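Local coordinates for protein phospholyase (Arthrobacter aurescens, PDB 5G4I) that acts as a pyridoxal-phosphate-dependent phospholyase, probably eliminating phosphate from phosphoethanolamine, while belonging by family to the class III transaminases, at residues A[61-66]-A[279-284]; A[109-114]-A[271-276]; A[250-255]-A[263-268]. All coordinates share one frame; numbering follows the deposited sequence.

Contact 1 (A[61-66]-A[279-284]); sequences YNNVPH and MGKPMG. With PLP (pyridoxal-5'-phosphate), chain C; PO4 (phosphate ion), chain D.
Lys281 and Pro282 lie against Asn63, Val64 and His66 in a buried meeting of two loops at the cofactor. The lysine side chain starts at CB, which packs on Val64 CG2 at 3.9 Å. The next carbon, CG, stays on that same methyl, the valine crossing the lysine stem at about a right angle. Val64 CG1 is anti to its backbone N (chi1 168°), which leaves CG2 as the branch that touches the lysine stem, near CB and CG. Further out, Lys281 CD comes to 3.8 Å from Asn63 OD1, the asparagine amide slanting past the chain. The stem is extended as far as CE and then bends (chi4 93°), carrying NZ to the cofactor, where it is bonded covalently to PLP C4A at 1.4 Å. CE itself lies beside PLP C4A. NZ also makes a weak hydrogen bond to PLP O3 at 2.7 Å. Next along the chain, Pro282 CB touches both Asn63 O, at 3.6 Å, and the His66 ring, whose ND1 is also 3.6 Å away. Tyr61 does not touch 279-284 but lines the same pocket: its hydroxyl OH donates to PO4 O3, at an extremely short 2.4 Å that makes the exact geometry doubtful. That phosphate, probably from the crystallisation liquor, is also held by Arg414, Gln254 and Arg90 of the second subunit. Thr311 of that subunit packs on Val64 and Lys281, placing the contact at the dimer interface. The linkage to C4A is the internal aldimine of PLP enzymes; van der Waals contacts with Val64 and the Asn63 amide line the lysine stem while its nitrogen holds the cofactor, and the anion bound beside it is consistent with a site that accommodates the phosphate of a substrate.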
loop_
_atom_site.group_PDB
_atom_site.type_symbol
_atom_site.label_atom_id
_atom_site.label_comp_id
_atom_site.label_asym_id
_atom_site.label_seq_id
_atom_site.Cartn_x
_atom_site.Cartn_y
_atom_site.Cartn_z
ATOM N N TYR A 61 -6.617 11.408 20.564
ATOM C CA TYR A 61 -6.499 10.062 19.977
ATOM C C TYR A 61 -5.690 9.909 18.700
ATOM O O TYR A 61 -5.022 8.881 18.514
ATOM C CB TYR A 61 -7.966 9.440 19.765
ATOM C CG TYR A 61 -7.973 8.110 19.014
ATOM C CD1 TYR A 61 -7.496 7.006 19.598
ATOM C CD2 TYR A 61 -8.210 8.117 17.660
ATOM C CE1 TYR A 61 -7.365 5.825 18.851
ATOM C CE2 TYR A 61 -8.061 6.964 16.913
ATOM C CZ TYR A 61 -7.685 5.876 17.572
ATOM O OH TYR A 61 -7.532 4.743 16.752
ATOM N N ASN A 62 -5.845 10.825 17.740
ATOM C CA ASN A 62 -5.340 10.571 16.366
ATOM C C ASN A 62 -3.863 10.890 16.189
ATOM O O ASN A 62 -3.443 12.030 16.365
ATOM C CB ASN A 62 -6.175 11.321 15.326
ATOM C CG ASN A 62 -7.577 10.688 15.198
ATOM O OD1 ASN A 62 -7.734 9.555 14.709
ATOM N ND2 ASN A 62 -8.568 11.340 15.856
ATOM N N ASN A 63 -3.077 9.862 15.783
ATOM C CA ASN A 63 -1.682 10.036 15.465
ATOM C C ASN A 63 -1.340 10.238 13.974
ATOM O O ASN A 63 -0.242 10.746 13.644
ATOM C CB ASN A 63 -0.828 8.896 15.972
ATOM C CG ASN A 63 -1.157 7.557 15.348
ATOM O OD1 ASN A 63 -2.198 7.357 14.739
ATOM N ND2 ASN A 63 -0.199 6.601 15.514
ATOM N N VAL A 64 -2.263 9.969 13.052
ATOM C CA VAL A 64 -2.032 10.214 11.663
ATOM C C VAL A 64 -1.802 11.726 11.362
ATOM O O VAL A 64 -0.843 12.092 10.631
ATOM C CB VAL A 64 -3.126 9.534 10.761
ATOM C CG1 VAL A 64 -3.052 10.043 9.339
ATOM C CG2 VAL A 64 -2.992 8.023 10.832
ATOM N N PRO A 65 -2.641 12.676 11.887
ATOM C CA PRO A 65 -2.380 14.097 11.726
ATOM C C PRO A 65 -1.333 14.586 12.730
ATOM O O PRO A 65 -1.551 15.386 13.633
ATOM C CB PRO A 65 -3.774 14.732 12.047
ATOM C CG PRO A 65 -4.373 13.814 12.954
ATOM C CD PRO A 65 -3.953 12.431 12.527
ATOM N N HIS A 66 -0.110 14.010 12.552
ATOM C CA HIS A 66 1.056 14.274 13.417
ATOM C C HIS A 66 1.303 15.769 13.696
ATOM O O HIS A 66 1.608 16.134 14.867
ATOM C CB HIS A 66 2.333 13.714 12.687
ATOM C CG HIS A 66 3.571 13.625 13.544
ATOM N ND1 HIS A 66 3.643 12.825 14.659
ATOM C CD2 HIS A 66 4.787 14.216 13.402
ATOM C CE1 HIS A 66 4.877 12.917 15.151
ATOM N NE2 HIS A 66 5.563 13.761 14.430
ATOM N N MET A 279 7.801 2.008 9.234
ATOM C CA MET A 279 7.076 3.226 9.649
ATOM C C MET A 279 5.887 3.432 8.685
ATOM O O MET A 279 5.786 2.872 7.580
ATOM C CB MET A 279 8.024 4.396 9.734
ATOM C CG MET A 279 8.597 4.722 8.462
ATOM S SD MET A 279 10.098 5.861 8.580
ATOM C CE MET A 279 11.115 5.139 9.361
ATOM N N GLY A 280 4.979 4.319 9.129
ATOM C CA GLY A 280 3.747 4.647 8.376
ATOM C C GLY A 280 3.032 5.746 9.175
ATOM O O GLY A 280 3.628 6.760 9.571
ATOM N N LYS A 281 1.744 5.510 9.488
ATOM C CA LYS A 281 0.758 6.451 10.100
ATOM C C LYS A 281 1.145 7.950 10.018
ATOM O O LYS A 281 0.677 8.659 9.089
ATOM C CB LYS A 281 0.246 5.895 11.416
ATOM C CG LYS A 281 -0.775 4.748 11.256
ATOM C CD LYS A 281 -1.392 4.276 12.609
ATOM C CE LYS A 281 -2.486 3.125 12.502
ATOM N NZ LYS A 281 -1.735 1.853 12.686
ATOM N N PRO A 282 1.808 8.527 11.074
ATOM C CA PRO A 282 2.107 9.978 10.998
ATOM C C PRO A 282 2.867 10.532 9.825
ATOM O O PRO A 282 2.921 11.788 9.657
ATOM C CB PRO A 282 2.993 10.197 12.288
ATOM C CG PRO A 282 3.652 8.847 12.437
ATOM C CD PRO A 282 2.529 7.908 12.195
ATOM N N MET A 283 3.659 9.703 9.127
ATOM C CA MET A 283 4.762 10.274 8.342
ATOM C C MET A 283 4.438 11.304 7.278
ATOM O O MET A 283 5.246 12.206 6.968
ATOM C CB MET A 283 5.745 9.244 7.838
ATOM C CG MET A 283 5.472 8.565 6.696
ATOM S SD MET A 283 6.635 7.102 6.377
ATOM C CE MET A 283 8.033 7.666 5.709
ATOM N N GLY A 284 3.198 11.259 6.708
ATOM C CA GLY A 284 2.706 12.238 5.737
ATOM C C GLY A 284 1.483 13.067 6.173
ATOM O O GLY A 284 0.793 13.644 5.328
HETATM N N1 PLP C . 1.892 -1.769 12.652
HETATM C C2 PLP C . 1.455 -0.988 13.669
HETATM C C2A PLP C . 2.180 -0.998 14.989
HETATM C C3 PLP C . 0.265 -0.119 13.485
HETATM O O3 PLP C . -0.192 0.675 14.492
HETATM C C4 PLP C . -0.406 -0.151 12.166
HETATM C C4A PLP C . -1.599 0.679 11.887
HETATM C C5 PLP C . 0.172 -1.049 11.137
HETATM C C6 PLP C . 1.296 -1.810 11.447
HETATM C C5A PLP C . -0.455 -1.139 9.764
HETATM O O4P PLP C . -0.591 0.170 9.216
HETATM P P PLP C . -1.472 0.413 7.890
HETATM O O1P PLP C . -2.897 0.388 8.390
HETATM O O2P PLP C . -1.011 1.760 7.388
HETATM O O3P PLP C . -1.106 -0.745 6.994
HETATM P P PO4 D . -5.084 3.011 15.715
HETATM O O1 PO4 D . -3.810 2.871 16.313
HETATM O O2 PO4 D . -5.430 4.400 15.183
HETATM O O3 PO4 D . -5.847 3.115 17.031
HETATM O O4 PO4 D . -5.614 1.919 14.822
#

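Contact 2 (A[109-114]-A[271-276]); sequences GALERL and NVEPEL
Where the chain leads into strand 113-117, outermost in this chain in the mixed sheet that also holds strands 276-279 and 247-251, Ala110 and Leu111 meet Glu273 and Pro274 of the loop that runs into strand 276-279. The glutamate reaches across with its chain fully extended, CG anti to the backbone N (chi1 -177°), and OE2 accepts a fairly straight hydrogen bond from Ala110 N at 3.0 Å. The amide approaches on the syn side of the carboxylate, 29° out of its plane. The other oxygen, OE1, rests 3.8 Å from Gly109 CA, on the side where a CB would have clashed with it. Deeper in, the isobutyl end of Leu111 lies over the backbone of the partner loop: CD2 is 3.5 Å from Pro274 O and 3.8 Å from Glu275 O, with CD1 also against Pro274 O. Tyr267 packs on both Leu111 and Pro274. With Leu111 cut back to an alanine, the Pro274 carbonyl and Tyr267 would probably lose the methyls packed on them. Just beyond, Glu112 and Arg113 both face Thr294 in a classic beta bulge. The two loops are thus joined by a single charge-assisted bond at the exposed margin and by leucine methyls on peptide oxygens inside, so a carboxylate fastens a main-chain N-H while the neighbouring leucine is buried against the partner backbone.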
loop_
_atom_site.group_PDB
_atom_site.type_symbol
_atom_site.label_atom_id
_atom_site.label_comp_id
_atom_site.label_asym_id
_atom_site.label_seq_id
_atom_site.Cartn_x
_atom_site.Cartn_y
_atom_site.Cartn_z
ATOM N N GLY A 109 24.227 5.010 13.229
ATOM C CA GLY A 109 24.769 3.654 13.025
ATOM C C GLY A 109 24.783 3.233 11.551
ATOM O O GLY A 109 24.926 3.993 10.617
ATOM N N ALA A 110 24.429 1.946 11.320
ATOM C CA ALA A 110 24.457 1.374 9.994
ATOM C C ALA A 110 23.096 1.546 9.215
ATOM O O ALA A 110 22.983 1.053 8.120
ATOM C CB ALA A 110 24.773 -0.113 10.105
ATOM N N LEU A 111 22.165 2.286 9.835
ATOM C CA LEU A 111 20.852 2.547 9.172
ATOM C C LEU A 111 20.967 3.714 8.228
ATOM O O LEU A 111 20.849 4.899 8.643
ATOM C CB LEU A 111 19.786 2.705 10.253
ATOM C CG LEU A 111 19.463 1.469 11.085
ATOM C CD1 LEU A 111 18.602 1.762 12.322
ATOM C CD2 LEU A 111 18.793 0.384 10.222
ATOM N N GLU A 112 21.276 3.417 6.972
ATOM C CA GLU A 112 21.696 4.399 5.990
ATOM C C GLU A 112 21.161 4.210 4.600
ATOM O O GLU A 112 21.525 4.924 3.674
ATOM C CB GLU A 112 23.217 4.519 5.942
ATOM C CG GLU A 112 23.914 3.363 5.535
ATOM C CD GLU A 112 25.456 3.592 5.671
ATOM O OE1 GLU A 112 25.962 4.737 5.834
ATOM O OE2 GLU A 112 26.144 2.590 5.609
ATOM N N ARG A 113 20.123 3.330 4.409
ATOM C CA ARG A 113 19.400 3.179 3.150
ATOM C C ARG A 113 17.851 3.059 3.371
ATOM O O ARG A 113 17.450 2.723 4.502
ATOM C CB ARG A 113 19.880 1.917 2.384
ATOM C CG ARG A 113 21.382 1.977 1.875
ATOM C CD ARG A 113 21.684 3.078 0.881
ATOM N NE ARG A 113 23.112 2.927 0.433
ATOM C CZ ARG A 113 24.149 3.481 1.049
ATOM N NH1 ARG A 113 24.023 4.178 2.135
ATOM N NH2 ARG A 113 25.388 3.191 0.560
ATOM N N LEU A 114 17.081 3.281 2.302
ATOM C CA LEU A 114 15.636 3.375 2.445
ATOM C C LEU A 114 14.951 2.684 1.254
ATOM O O LEU A 114 15.364 2.852 0.075
ATOM C CB LEU A 114 15.290 4.920 2.401
ATOM C CG LEU A 114 13.921 5.488 2.197
ATOM C CD1 LEU A 114 13.144 5.168 3.472
ATOM C CD2 LEU A 114 13.801 6.981 2.072
ATOM N N ASN A 271 18.646 -0.799 24.631
ATOM C CA ASN A 271 20.005 -0.787 24.132
ATOM C C ASN A 271 20.147 -1.777 22.941
ATOM O O ASN A 271 20.726 -2.884 23.012
ATOM C CB ASN A 271 21.004 -1.135 25.250
ATOM C CG ASN A 271 22.456 -0.994 24.797
ATOM O OD1 ASN A 271 22.800 -0.282 23.817
ATOM N ND2 ASN A 271 23.335 -1.729 25.485
ATOM N N VAL A 272 19.537 -1.379 21.818
ATOM C CA VAL A 272 19.418 -2.207 20.619
ATOM C C VAL A 272 19.520 -1.327 19.353
ATOM O O VAL A 272 19.081 -0.154 19.369
ATOM C CB VAL A 272 18.057 -2.973 20.559
ATOM C CG1 VAL A 272 16.834 -2.072 20.248
ATOM C CG2 VAL A 272 18.070 -4.132 19.554
ATOM N N GLU A 273 20.153 -1.865 18.317
ATOM C CA GLU A 273 20.165 -1.204 16.965
ATOM C C GLU A 273 19.598 -2.247 16.008
ATOM O O GLU A 273 20.251 -3.229 15.620
ATOM C CB GLU A 273 21.537 -0.767 16.459
ATOM C CG GLU A 273 21.415 -0.034 15.116
ATOM C CD GLU A 273 22.786 0.359 14.511
ATOM O OE1 GLU A 273 23.713 0.789 15.266
ATOM O OE2 GLU A 273 22.994 0.231 13.275
ATOM N N PRO A 274 18.304 -2.101 15.614
ATOM C CA PRO A 274 17.727 -3.029 14.637
ATOM C C PRO A 274 18.363 -2.979 13.258
ATOM O O PRO A 274 18.862 -1.917 12.822
ATOM C CB PRO A 274 16.244 -2.582 14.554
ATOM C CG PRO A 274 16.068 -1.607 15.560
ATOM C CD PRO A 274 17.392 -1.001 15.945
ATOM N N GLU A 275 18.284 -4.094 12.507
ATOM C CA GLU A 275 18.678 -4.164 11.131
ATOM C C GLU A 275 17.647 -3.518 10.158
ATOM O O GLU A 275 17.996 -3.102 9.052
ATOM C CB GLU A 275 19.000 -5.555 10.620
ATOM C CG GLU A 275 20.180 -6.212 11.330
ATOM C CD GLU A 275 19.809 -7.017 12.566
ATOM O OE1 GLU A 275 18.760 -6.833 13.242
ATOM O OE2 GLU A 275 20.664 -7.919 12.976
ATOM N N LEU A 276 16.372 -3.541 10.616
ATOM C CA LEU A 276 15.242 -3.082 9.784
ATOM C C LEU A 276 14.298 -2.295 10.704
ATOM O O LEU A 276 14.020 -2.700 11.851
ATOM C CB LEU A 276 14.420 -4.336 9.286
ATOM C CG LEU A 276 15.163 -5.190 8.183
ATOM C CD1 LEU A 276 14.718 -6.681 8.230
ATOM C CD2 LEU A 276 14.968 -4.580 6.821
#

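Contact 3 (A[250-255]-A[263-268]); sequences SDEVQS and GMWGYQ. With PLP (pyridoxal-5'-phosphate), chain C; PO4 (phosphate ion), chain D.
Glu252 grips the backbone of Gly266 and Tyr267 with both oxygens of its carboxylate. OE1 takes Gly266 N at 2.8 Å, on its syn side and slightly out of plane, while OE2 receives Tyr267 N at 3.0 Å through its syn lone pair. A bend in the glutamate chain (chi2 -75°) turns the group to these two consecutive N-H groups at the start of the 3-10 segment 266-268. Trp265 stands across it, its ring 80° from the carboxylate plane and its edge toward OE1; the edge of the Tyr267 ring approaches OE2.

From Glu252's own segment, two serines add a bond to each oxygen. Ser250 OG donates to Glu252 OE2 at 2.8 Å, and Ser255 OG to Glu252 OE1 at 2.8 Å, the latter from 64° out of the carboxylate plane. Four donors therefore hold this buried group against rotation and would help to stabilise its negative charge.

Asp251, Val253 and Gln254 turn the other way, to the cofactor. Asp251 OD2 lies 2.8 Å from PLP N1, while its OD1 accepts from Val253 N in an Asx turn that fixes the carboxylate. Val253 CG1 packs on the pyridine ring, 3.4 Å from PLP C3. Gln254 NE2 donates to PO4 O1 at 3.0 Å and to PLP O3 at a very short distance whose exact value is doubtful. His148 and Asn124 also hydrogen-bond to Asp251 OD2.

Segment 250-255 begins on the last two residues of strand 247-251, whose backbone pairs with strand 276-279, and continues as loop; Val277 of that neighbouring strand packs on Glu252 and Tyr267, Met279 on Trp265, and Met264 reaches helix 316-331.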
loop_
_atom_site.group_PDB
_atom_site.type_symbol
_atom_site.label_atom_id
_atom_site.label_comp_id
_atom_site.label_asym_id
_atom_site.label_seq_id
_atom_site.Cartn_x
_atom_site.Cartn_y
_atom_site.Cartn_z
ATOM N N SER A 250 12.200 -3.296 14.199
ATOM C CA SER A 250 11.358 -2.377 15.033
ATOM C C SER A 250 10.252 -1.782 14.182
ATOM O O SER A 250 10.592 -1.025 13.209
ATOM C CB SER A 250 12.193 -1.245 15.651
ATOM O OG SER A 250 11.383 -0.442 16.506
ATOM N N ASP A 251 8.994 -2.050 14.564
ATOM C CA ASP A 251 7.804 -1.458 13.900
ATOM C C ASP A 251 7.540 -0.136 14.653
ATOM O O ASP A 251 7.140 -0.153 15.803
ATOM C CB ASP A 251 6.646 -2.433 14.005
ATOM C CG ASP A 251 5.346 -1.897 13.424
ATOM O OD1 ASP A 251 5.218 -0.679 13.283
ATOM O OD2 ASP A 251 4.412 -2.728 13.207
ATOM N N GLU A 252 7.869 0.975 13.952
ATOM C CA GLU A 252 7.753 2.354 14.479
ATOM C C GLU A 252 6.484 3.016 14.072
ATOM O O GLU A 252 6.370 4.255 14.225
ATOM C CB GLU A 252 8.968 3.177 14.074
ATOM C CG GLU A 252 10.265 2.691 14.683
ATOM C CD GLU A 252 10.469 3.012 16.152
ATOM O OE1 GLU A 252 9.815 3.952 16.643
ATOM O OE2 GLU A 252 11.314 2.324 16.766
ATOM N N VAL A 253 5.480 2.282 13.632
ATOM C CA VAL A 253 4.216 2.954 13.218
ATOM C C VAL A 253 3.574 3.663 14.369
ATOM O O VAL A 253 3.052 4.823 14.134
ATOM C CB VAL A 253 3.241 1.931 12.511
ATOM C CG1 VAL A 253 1.906 2.591 12.242
ATOM C CG2 VAL A 253 3.858 1.383 11.260
ATOM N N GLN A 254 3.582 3.128 15.567
ATOM C CA GLN A 254 3.012 3.773 16.778
ATOM C C GLN A 254 4.021 4.629 17.567
ATOM O O GLN A 254 3.596 5.643 18.202
ATOM C CB GLN A 254 2.440 2.753 17.816
ATOM C CG GLN A 254 1.310 1.907 17.295
ATOM C CD GLN A 254 -0.009 2.674 17.189
ATOM O OE1 GLN A 254 -0.243 3.648 17.838
ATOM N NE2 GLN A 254 -0.860 2.180 16.363
ATOM N N SER A 255 5.306 4.270 17.607
ATOM C CA SER A 255 6.240 4.894 18.470
ATOM C C SER A 255 7.172 5.889 17.790
ATOM O O SER A 255 7.986 6.509 18.493
ATOM C CB SER A 255 7.092 3.847 19.203
ATOM O OG SER A 255 7.804 3.001 18.305
ATOM N N GLY A 263 13.336 10.232 22.282
ATOM C CA GLY A 263 14.133 9.935 21.062
ATOM C C GLY A 263 13.205 10.010 19.820
ATOM O O GLY A 263 11.972 9.934 20.017
ATOM N N MET A 264 13.771 10.091 18.626
ATOM C CA MET A 264 12.970 10.038 17.417
ATOM C C MET A 264 12.237 8.696 17.278
ATOM O O MET A 264 11.031 8.655 16.832
ATOM C CB MET A 264 13.828 10.323 16.173
ATOM C CG MET A 264 12.997 10.559 14.987
ATOM S SD MET A 264 12.026 12.190 15.016
ATOM C CE MET A 264 11.761 12.101 13.237
ATOM N N TRP A 265 12.879 7.591 17.692
ATOM C CA TRP A 265 12.375 6.220 17.445
ATOM C C TRP A 265 12.226 5.510 18.764
ATOM O O TRP A 265 13.089 5.623 19.669
ATOM C CB TRP A 265 13.358 5.444 16.518
ATOM C CG TRP A 265 13.642 6.253 15.223
ATOM C CD1 TRP A 265 14.803 6.898 14.898
ATOM C CD2 TRP A 265 12.707 6.688 14.241
ATOM N NE1 TRP A 265 14.693 7.639 13.769
ATOM C CE2 TRP A 265 13.367 7.543 13.356
ATOM C CE3 TRP A 265 11.325 6.382 14.007
ATOM C CZ2 TRP A 265 12.721 8.144 12.249
ATOM C CZ3 TRP A 265 10.712 6.960 12.902
ATOM C CH2 TRP A 265 11.386 7.842 12.055
ATOM N N GLY A 266 11.111 4.808 18.936
ATOM C CA GLY A 266 10.893 4.001 20.130
ATOM C C GLY A 266 11.947 2.974 20.449
ATOM O O GLY A 266 12.153 2.694 21.682
ATOM N N TYR A 267 12.610 2.392 19.444
ATOM C CA TYR A 267 13.653 1.352 19.788
ATOM C C TYR A 267 14.730 1.906 20.660
ATOM O O TYR A 267 15.461 1.168 21.334
ATOM C CB TYR A 267 14.193 0.653 18.561
ATOM C CG TYR A 267 15.144 1.480 17.669
ATOM C CD1 TYR A 267 16.492 1.683 18.006
ATOM C CD2 TYR A 267 14.709 2.080 16.445
ATOM C CE1 TYR A 267 17.348 2.380 17.196
ATOM C CE2 TYR A 267 15.584 2.819 15.684
ATOM C CZ TYR A 267 16.892 2.968 16.086
ATOM O OH TYR A 267 17.811 3.684 15.256
ATOM N N GLN A 268 14.916 3.252 20.666
ATOM C CA GLN A 268 15.984 3.930 21.418
ATOM C C GLN A 268 15.693 3.847 22.904
ATOM O O GLN A 268 16.643 4.177 23.701
ATOM C CB GLN A 268 16.127 5.449 20.902
ATOM C CG GLN A 268 16.631 5.546 19.475
ATOM C CD GLN A 268 16.515 6.894 18.731
ATOM O OE1 GLN A 268 15.633 7.571 18.949
ATOM N NE2 GLN A 268 17.416 7.138 17.773
HETATM N N1 PLP C . 1.892 -1.769 12.652
HETATM C C2 PLP C . 1.455 -0.988 13.669
HETATM C C2A PLP C . 2.180 -0.998 14.989
HETATM C C3 PLP C . 0.265 -0.119 13.485
HETATM O O3 PLP C . -0.192 0.675 14.492
HETATM C C4 PLP C . -0.406 -0.151 12.166
HETATM C C4A PLP C . -1.599 0.679 11.887
HETATM C C5 PLP C . 0.172 -1.049 11.137
HETATM C C6 PLP C . 1.296 -1.810 11.447
HETATM C C5A PLP C . -0.455 -1.139 9.764
HETATM O O4P PLP C . -0.591 0.170 9.216
HETATM P P PLP C . -1.472 0.413 7.890
HETATM O O1P PLP C . -2.897 0.388 8.390
HETATM O O2P PLP C . -1.011 1.760 7.388
HETATM O O3P PLP C . -1.106 -0.745 6.994
HETATM P P PO4 D . -5.084 3.011 15.715
HETATM O O1 PO4 D . -3.810 2.871 16.313
HETATM O O2 PO4 D . -5.430 4.400 15.183
HETATM O O3 PO4 D . -5.847 3.115 17.031
HETATM O O4 PO4 D . -5.614 1.919 14.822
HETATM O O HOH W 1 9.591 8.451 19.594
#

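In the fold
Contacts 1 and 3 share the cofactor and the bound phosphate, their centres about 13 Å apart. They meet where Lys281 CG packs on Val253 CG1 at 3.6 Å, so the residue bonded to PLP packs against the valine that also touches the PLP ring. Contact 2 lies farther out, about 22 Å from the centre of contact 1 and 12 Å from that of contact 3, and the Pro274 side chain is about 14 Å from a bound PLP. It joins contact 3 through Tyr267, whose OH is 3.6 Å from Leu111 CD1, and through the sheet, where Ser250 N probably bonds to Leu276 O. Contact 3 lies inside the chain loop closed by contact 2, itself inside that closed by contact 1.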